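Local coordinates for Ras-associated and pleckstrin homology domains-containing protein 1 (Homo sapiens, PDB 4GN1) that mediates localized membrane signals, is implicated in regulating lamellipodial dynamics, targets EVL and VASP to the leading edge, and interacts with RAC1 through its RA and PH domains, at residues E55-R60 with G188-N193; Y201-K206 with Q230-I235; S48-V53 with M86-K91. All blocks are in the same frame, centred on the assembly; numbering follows the deposited sequence.

Contact 1: residues E55-R60 with G188-N193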
# COMPACT_ATOMS: atom_id res chain seq x y z
N GLU A 55 -0.82 5.69 -16.46
CA GLU A 55 0.31 5.32 -17.30
C GLU A 55 0.95 3.98 -16.97
O GLU A 55 1.67 3.40 -17.80
CB GLU A 55 1.39 6.39 -17.18
CG GLU A 55 1.36 7.41 -18.30
CD GLU A 55 1.68 6.77 -19.63
OE1 GLU A 55 2.85 6.37 -19.86
OE2 GLU A 55 0.76 6.65 -20.46
N LEU A 56 0.70 3.50 -15.75
CA LEU A 56 1.44 2.40 -15.19
C LEU A 56 0.53 1.29 -14.70
O LEU A 56 1.00 0.30 -14.13
CB LEU A 56 2.27 2.90 -14.02
CG LEU A 56 3.45 3.83 -14.34
CD1 LEU A 56 4.07 4.40 -13.06
CD2 LEU A 56 4.49 3.14 -15.22
N GLN A 57 -0.78 1.48 -14.91
CA GLN A 57 -1.78 0.45 -14.63
C GLN A 57 -1.63 -0.16 -13.22
O GLN A 57 -1.55 -1.37 -13.05
CB GLN A 57 -1.76 -0.61 -15.75
CG GLN A 57 -3.10 -1.27 -16.04
CD GLN A 57 -3.02 -2.30 -17.16
OE1 GLN A 57 -2.93 -1.94 -18.34
NE2 GLN A 57 -3.06 -3.58 -16.80
N MET A 58 -1.62 0.69 -12.21
CA MET A 58 -1.53 0.23 -10.84
C MET A 58 -2.38 1.12 -9.93
O MET A 58 -2.93 2.13 -10.37
CB MET A 58 -0.05 0.19 -10.40
CG MET A 58 0.60 1.56 -10.45
SD MET A 58 2.33 1.60 -9.99
CE MET A 58 3.10 1.14 -11.54
N GLU A 59 -2.49 0.78 -8.66
CA GLU A 59 -3.34 1.58 -7.80
C GLU A 59 -2.95 1.46 -6.34
O GLU A 59 -2.38 0.45 -5.94
CB GLU A 59 -4.80 1.14 -7.96
CG GLU A 59 -5.06 -0.24 -7.41
CD GLU A 59 -6.53 -0.62 -7.37
OE1 GLU A 59 -7.30 -0.17 -8.27
OE2 GLU A 59 -6.88 -1.40 -6.43
N ARG A 60 -3.23 2.49 -5.54
CA ARG A 60 -3.04 2.35 -4.11
C ARG A 60 -4.18 2.96 -3.33
O ARG A 60 -4.84 3.91 -3.78
CB ARG A 60 -1.70 2.93 -3.65
CG ARG A 60 -1.50 4.44 -3.79
CD ARG A 60 -0.17 4.91 -3.15
NE ARG A 60 -0.14 6.36 -2.97
CZ ARG A 60 -0.27 6.97 -1.78
NH1 ARG A 60 -0.41 6.28 -0.65
NH2 ARG A 60 -0.25 8.30 -1.71
N GLY A 188 -0.33 -3.71 -8.62
CA GLY A 188 -0.41 -3.74 -10.08
C GLY A 188 -1.67 -4.47 -10.51
O GLY A 188 -2.11 -5.40 -9.84
N GLN A 189 -2.24 -4.02 -11.63
CA GLN A 189 -3.49 -4.59 -12.16
C GLN A 189 -3.22 -5.34 -13.43
O GLN A 189 -2.84 -4.74 -14.44
CB GLN A 189 -4.53 -3.49 -12.43
CG GLN A 189 -5.02 -2.79 -11.17
CD GLN A 189 -5.17 -3.77 -10.02
OE1 GLN A 189 -5.88 -4.80 -10.12
NE2 GLN A 189 -4.48 -3.49 -8.91
N ASP A 190 -3.43 -6.66 -13.37
CA ASP A 190 -3.33 -7.50 -14.56
C ASP A 190 -1.91 -7.49 -15.15
O ASP A 190 -1.70 -7.40 -16.36
CB ASP A 190 -4.38 -7.08 -15.59
CG ASP A 190 -4.47 -8.05 -16.76
OD1 ASP A 190 -4.58 -7.58 -17.91
OD2 ASP A 190 -4.40 -9.29 -16.53
N TYR A 191 -0.92 -7.61 -14.27
CA TYR A 191 0.48 -7.58 -14.68
C TYR A 191 0.87 -8.87 -15.41
O TYR A 191 1.84 -8.90 -16.18
CB TYR A 191 1.38 -7.26 -13.48
CG TYR A 191 1.52 -5.77 -13.21
CD1 TYR A 191 0.67 -4.86 -13.84
CD2 TYR A 191 2.50 -5.28 -12.34
CE1 TYR A 191 0.81 -3.50 -13.62
CE2 TYR A 191 2.64 -3.93 -12.10
CZ TYR A 191 1.79 -3.04 -12.74
OH TYR A 191 1.92 -1.68 -12.52
N ARG A 192 0.10 -9.93 -15.14
CA ARG A 192 0.14 -11.17 -15.91
C ARG A 192 0.30 -10.89 -17.39
O ARG A 192 1.21 -11.39 -18.04
CB ARG A 192 -1.17 -11.92 -15.71
CG ARG A 192 -1.07 -13.13 -14.80
CD ARG A 192 -0.17 -14.17 -15.44
NE ARG A 192 -0.76 -15.49 -15.30
CZ ARG A 192 -0.19 -16.62 -15.71
NH1 ARG A 192 1.01 -16.62 -16.30
NH2 ARG A 192 -0.83 -17.76 -15.53
N ASN A 193 -0.61 -10.07 -17.91
CA ASN A 193 -0.63 -9.67 -19.30
C ASN A 193 0.32 -8.50 -19.67
O ASN A 193 1.15 -8.64 -20.57
CB ASN A 193 -2.06 -9.33 -19.70
CG ASN A 193 -2.98 -10.53 -19.68
OD1 ASN A 193 -2.65 -11.59 -20.19
ND2 ASN A 193 -4.15 -10.35 -19.09
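Y191 sits at the start of a short helix and sends its ring across to the backbone of L56 and Q57. Its hydroxyl donates to L56 O, with OH to O at 2.7 Å, and meets that carbonyl almost head-on at a C=O...O angle of 171°. L56 O lies at the ring edge, close to the ring plane. Q57 O comes in obliquely, 3.2 Å from Y191 CE1, while G188 CA rests over one face of the ring, offset toward the rim. M58 slants across the end of the tyrosine. Its CG is tucked between the backbone N and the carbonyl carbon (chi1 61°), and the bend at the last torsion swings CE to 3.2 Å from Y191 OH, so the bonded hydroxyl has a methyl group packed beside it. ABL1 phosphorylates Y191; here it is unmodified.

The backbone explains the approach. Q57 and M58 both face V53 of strand 47-53, a G1 beta bulge, and M58 then forms an antiparallel non-hydrogen-bonded pair with G188, CA to CA 4.2 Å. Strand 58-61 of the ubiquitin-like RA domain is thereby laid against strand 184-188 of the PH domain, joining the two edge to edge.

At the bulge, Q57 and Q189 bond each other both ways. Q189 N donates to Q57 O at 3.1 Å, and Q57 NE2 returns a bond to Q189 O at 2.6 Å that lies in the plane of the Q57 amide. The Q189 side chain passes slantwise over E59, NE2 to E59 CG 3.6 Å, with amide and carboxylate planes 40° apart. That carboxylate has its main partner in R88, by a salt bridge, whereas Q189 NE2 makes a weak bond to Y187 O. On the helix side, N193 ND2 donates to the syn lone pair of D190 OD1.

Contact 2: residues Y201-K206 with Q230-I235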
# COMPACT_ATOMS: atom_id res chain seq x y z
N TYR A 201 -0.27 -11.58 -8.47
CA TYR A 201 -0.04 -10.99 -7.15
C TYR A 201 1.20 -10.08 -7.14
O TYR A 201 2.29 -10.49 -6.74
CB TYR A 201 -0.03 -12.08 -6.08
CG TYR A 201 -1.15 -13.06 -6.28
CD1 TYR A 201 -2.48 -12.65 -6.09
CD2 TYR A 201 -0.92 -14.38 -6.67
CE1 TYR A 201 -3.53 -13.53 -6.26
CE2 TYR A 201 -1.97 -15.27 -6.85
CZ TYR A 201 -3.28 -14.84 -6.65
OH TYR A 201 -4.36 -15.69 -6.81
N CYS A 202 1.00 -8.85 -7.62
CA CYS A 202 2.08 -7.90 -7.87
C CYS A 202 2.00 -6.62 -7.05
O CYS A 202 0.94 -5.98 -6.97
CB CYS A 202 2.11 -7.51 -9.34
SG CYS A 202 2.68 -8.79 -10.47
N LEU A 203 3.13 -6.23 -6.48
CA LEU A 203 3.28 -4.91 -5.84
C LEU A 203 4.33 -4.03 -6.55
O LEU A 203 5.27 -4.54 -7.16
CB LEU A 203 3.60 -5.06 -4.36
CG LEU A 203 4.93 -5.70 -3.98
CD1 LEU A 203 5.35 -5.19 -2.60
CD2 LEU A 203 4.86 -7.21 -3.97
N VAL A 204 4.17 -2.71 -6.47
CA VAL A 204 5.00 -1.77 -7.19
C VAL A 204 5.42 -0.71 -6.20
O VAL A 204 4.59 -0.22 -5.41
CB VAL A 204 4.26 -1.08 -8.38
CG1 VAL A 204 5.18 -0.12 -9.13
CG2 VAL A 204 3.71 -2.09 -9.37
N LEU A 205 6.71 -0.37 -6.22
CA LEU A 205 7.27 0.71 -5.39
C LEU A 205 7.82 1.79 -6.31
O LEU A 205 8.59 1.51 -7.23
CB LEU A 205 8.35 0.16 -4.47
CG LEU A 205 7.96 -1.05 -3.64
CD1 LEU A 205 9.16 -1.94 -3.49
CD2 LEU A 205 7.48 -0.63 -2.27
N LYS A 206 7.36 3.02 -6.10
CA LYS A 206 7.87 4.19 -6.82
C LYS A 206 7.68 5.46 -6.03
O LYS A 206 6.78 5.55 -5.19
CB LYS A 206 7.22 4.36 -8.21
CG LYS A 206 5.74 4.69 -8.17
CD LYS A 206 5.31 5.43 -9.44
CE LYS A 206 3.99 6.18 -9.21
NZ LYS A 206 4.22 7.33 -8.30
N GLN A 230 1.11 -9.99 3.10
CA GLN A 230 2.14 -9.83 4.12
C GLN A 230 3.15 -8.75 3.72
O GLN A 230 3.46 -7.85 4.51
CB GLN A 230 2.81 -11.18 4.41
CG GLN A 230 1.93 -12.11 5.24
CD GLN A 230 2.51 -13.51 5.45
OE1 GLN A 230 1.77 -14.48 5.59
NE2 GLN A 230 3.84 -13.63 5.49
N TRP A 231 3.62 -8.81 2.47
CA TRP A 231 4.62 -7.85 2.00
C TRP A 231 4.17 -6.41 1.95
O TRP A 231 4.88 -5.51 2.44
CB TRP A 231 5.21 -8.28 0.65
CG TRP A 231 6.36 -9.23 0.81
CD1 TRP A 231 6.36 -10.61 0.64
CD2 TRP A 231 7.73 -8.91 1.20
NE1 TRP A 231 7.59 -11.13 0.87
CE2 TRP A 231 8.46 -10.18 1.21
CE3 TRP A 231 8.41 -7.74 1.50
CZ2 TRP A 231 9.80 -10.25 1.54
CZ3 TRP A 231 9.77 -7.82 1.83
CH2 TRP A 231 10.45 -9.05 1.84
N VAL A 232 3.00 -6.18 1.37
CA VAL A 232 2.35 -4.87 1.35
C VAL A 232 2.11 -4.35 2.78
O VAL A 232 2.46 -3.22 3.09
CB VAL A 232 1.04 -4.88 0.54
CG1 VAL A 232 0.33 -3.53 0.62
CG2 VAL A 232 1.31 -5.23 -0.91
N ASN A 233 1.54 -5.17 3.66
CA ASN A 233 1.34 -4.67 5.01
C ASN A 233 2.65 -4.35 5.72
O ASN A 233 2.81 -3.27 6.34
CB ASN A 233 0.43 -5.59 5.82
CG ASN A 233 -1.04 -5.42 5.42
OD1 ASN A 233 -1.62 -4.37 5.64
ND2 ASN A 233 -1.62 -6.45 4.80
N GLY A 234 3.61 -5.27 5.58
CA GLY A 234 4.93 -5.07 6.16
C GLY A 234 5.50 -3.76 5.68
O GLY A 234 5.84 -2.89 6.47
N ILE A 235 5.59 -3.61 4.36
CA ILE A 235 6.10 -2.38 3.76
C ILE A 235 5.40 -1.14 4.32
O ILE A 235 6.05 -0.15 4.65
CB ILE A 235 6.08 -2.43 2.22
CG1 ILE A 235 7.01 -3.56 1.77
CG2 ILE A 235 6.51 -1.10 1.60
CD1 ILE A 235 6.89 -3.90 0.31
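L203 and L205 of strand 202-206 pack against the long helix 225-240, both meeting I235; this is the C-terminal helix that in the PH fold closes one end of the beta barrel. Strand and helix segments run in nearly the same direction, 26° between their axes and 9.7 Å apart at closest approach, a spacing filled by apolar side chains.

Every contact across the gap is van der Waals packing; no hydrogen bond crosses it. L203 meets three helix residues. With chi1 at 65°, CG is turned in over the residue's own backbone, and CD1 reaches I235 CD1 at 3.5 Å and brushes W231 CB at 4.5 Å. W231 offers only this CB, since its indole leads away from the strand. L203 CB takes the third partner, V232 CG2, and V232 in turn leans on Y187. Around this cluster V185 and L220, from the two strands flanking 202-206, touch both leucines and complete a buried apolar layer under the helix.

Polar bonding runs along the sheet and within the helix: the backbone of L203 bonds to L220 and that of V204 to Y186, on the strands to either side. The helix turn is held by G234 N to Q230 O and by I235 N to W231 O.

I235 uses both branches: CD1 goes to L203, and CG2 lies 4.0 Å from L205 CD2.

Contact 3: residues S48-V53 with M86-K91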
# COMPACT_ATOMS: atom_id res chain seq x y z
N SER A 48 -12.75 3.60 1.42
CA SER A 48 -11.40 3.96 1.06
C SER A 48 -11.37 4.89 -0.13
O SER A 48 -12.29 4.92 -0.95
CB SER A 48 -10.62 2.68 0.73
OG SER A 48 -10.56 1.80 1.85
N LEU A 49 -10.30 5.64 -0.24
CA LEU A 49 -10.06 6.43 -1.41
C LEU A 49 -8.84 5.82 -2.06
O LEU A 49 -7.78 5.62 -1.43
CB LEU A 49 -9.83 7.89 -1.06
CG LEU A 49 -10.00 8.89 -2.21
CD1 LEU A 49 -11.44 9.00 -2.74
CD2 LEU A 49 -9.51 10.26 -1.75
N VAL A 50 -9.02 5.50 -3.33
CA VAL A 50 -8.04 4.76 -4.09
C VAL A 50 -7.65 5.63 -5.28
O VAL A 50 -8.52 6.24 -5.92
CB VAL A 50 -8.70 3.46 -4.59
CG1 VAL A 50 -7.75 2.66 -5.47
CG2 VAL A 50 -9.22 2.62 -3.42
N GLU A 51 -6.35 5.71 -5.58
CA GLU A 51 -5.89 6.37 -6.82
C GLU A 51 -5.36 5.34 -7.80
O GLU A 51 -4.74 4.36 -7.37
CB GLU A 51 -4.86 7.50 -6.57
CG GLU A 51 -3.46 7.05 -6.14
CD GLU A 51 -2.49 8.21 -5.90
OE1 GLU A 51 -1.53 8.03 -5.14
OE2 GLU A 51 -2.68 9.31 -6.45
N THR A 52 -5.65 5.52 -9.08
CA THR A 52 -4.96 4.74 -10.09
C THR A 52 -3.86 5.61 -10.68
O THR A 52 -4.04 6.84 -10.78
CB THR A 52 -5.88 4.22 -11.24
OG1 THR A 52 -6.33 5.33 -12.04
CG2 THR A 52 -7.06 3.38 -10.71
N VAL A 53 -2.72 5.01 -11.01
CA VAL A 53 -1.71 5.67 -11.83
C VAL A 53 -1.86 5.09 -13.22
O VAL A 53 -1.52 3.93 -13.47
CB VAL A 53 -0.28 5.53 -11.28
CG1 VAL A 53 0.69 6.27 -12.18
CG2 VAL A 53 -0.20 6.13 -9.87
N MET A 86 -14.46 3.44 -2.76
CA MET A 86 -14.98 2.06 -2.62
C MET A 86 -14.53 1.45 -1.29
O MET A 86 -13.55 1.88 -0.70
CB MET A 86 -14.48 1.16 -3.76
CG MET A 86 -12.97 1.14 -3.93
SD MET A 86 -12.40 0.28 -5.43
CE MET A 86 -13.45 -1.19 -5.34
N GLU A 87 -15.24 0.44 -0.84
CA GLU A 87 -14.83 -0.32 0.32
C GLU A 87 -13.64 -1.17 -0.05
O GLU A 87 -13.67 -1.90 -1.04
CB GLU A 87 -15.95 -1.26 0.72
CG GLU A 87 -16.93 -0.69 1.70
CD GLU A 87 -18.22 -1.45 1.65
OE1 GLU A 87 -18.63 -1.97 2.70
OE2 GLU A 87 -18.81 -1.55 0.54
N ARG A 88 -12.58 -1.06 0.72
CA ARG A 88 -11.44 -1.97 0.53
C ARG A 88 -11.13 -2.66 1.85
O ARG A 88 -10.78 -2.02 2.84
CB ARG A 88 -10.23 -1.21 -0.02
CG ARG A 88 -10.45 -0.59 -1.41
CD ARG A 88 -10.59 -1.62 -2.51
NE ARG A 88 -9.34 -2.36 -2.68
CZ ARG A 88 -8.46 -2.18 -3.66
NH1 ARG A 88 -8.70 -1.31 -4.62
NH2 ARG A 88 -7.36 -2.92 -3.68
N ILE A 89 -11.28 -3.98 1.91
CA ILE A 89 -10.93 -4.68 3.17
C ILE A 89 -9.44 -4.66 3.44
O ILE A 89 -9.03 -4.59 4.59
CB ILE A 89 -11.52 -6.11 3.28
CG1 ILE A 89 -10.90 -7.08 2.27
CG2 ILE A 89 -13.05 -6.04 3.19
CD1 ILE A 89 -11.45 -8.49 2.32
N GLU A 90 -8.63 -4.65 2.37
CA GLU A 90 -7.19 -4.57 2.50
C GLU A 90 -6.71 -3.46 3.44
O GLU A 90 -5.65 -3.59 4.05
CB GLU A 90 -6.50 -4.34 1.14
CG GLU A 90 -6.62 -5.45 0.13
CD GLU A 90 -7.53 -5.09 -1.03
OE1 GLU A 90 -7.37 -5.70 -2.11
OE2 GLU A 90 -8.39 -4.20 -0.89
N LYS A 91 -7.47 -2.35 3.56
CA LYS A 91 -6.94 -1.17 4.28
C LYS A 91 -6.66 -1.44 5.76
O LYS A 91 -5.60 -1.11 6.26
CB LYS A 91 -7.82 0.10 4.10
CG LYS A 91 -7.22 1.33 4.79
CD LYS A 91 -7.95 2.66 4.50
CE LYS A 91 -9.37 2.72 5.10
NZ LYS A 91 -10.03 4.04 4.87
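S48 and M86 hold the tight end of this contact, bonding backbone to backbone as an antiparallel hydrogen-bonded pair. S48 N reaches M86 O at 2.8 Å, arriving from above the carbonyl plane instead of on a lone pair, and M86 N returns to S48 O at 3.2 Å along a straighter path. The pair ties strand 47-53 to strand 83-87 inside the ubiquitin-like RA domain.

Packing is also dense round the S48 hydroxyl. R88 CB lies 3.6 Å from S48 OG, and K91, its CG anti to the backbone N (chi1 -177°), runs past the serine and bends near its end, bringing CE within 3.6 Å of the same OG. These are contacts, not bonds: S48 OG is hydrogen-bonded to D46 O, while K91 NZ bonds to W47 O and forms a salt bridge with D64. I61 of strand 58-61 touches S48, V50, R88 and K91.

Toward the partly exposed side the fit is slacker. V50 CG2 touches both M86 and R88, 4.1 Å from M86 CG and 4.0 Å from R88 CG, and the arginine crosses the valine at about a right angle.

There R88 bends at two torsions and forms a salt bridge with E90: NE donates to OE2 at 2.7 Å, lying in the guanidinium plane and meeting the syn side of the carboxylate, with a weaker bond from NH2 to E90 OE1. With E59 as the second acid, the guanidinium is held between two carboxylates, which probably balance its charge and fix its rotation.

Overall arrangement
The three contacts form a rough triangle across the boundary between the RA and PH domains, their centres about 13 Å (1 and 2) and about 14 Å (1 and 3, 2 and 3) apart. Contact 1 is the junction: the M58 carbonyl probably bonds V53 N of contact 3 at 3.0 Å, while G188 N probably bonds the C202 carbonyl of contact 2 at 3.1 Å. Contact 3 lies within the RA domain and contact 2 within the PH domain; K206 CE comes 4.3 Å from V53 CG2. E59 OE2 to R88 NH1, 2.6 Å, also ties contacts 1 and 3; M58 CE packs against V204 CG1 at 3.4 Å. R60 and K206 each hydrogen-bond to malonate, probably from the crystallisation liquor.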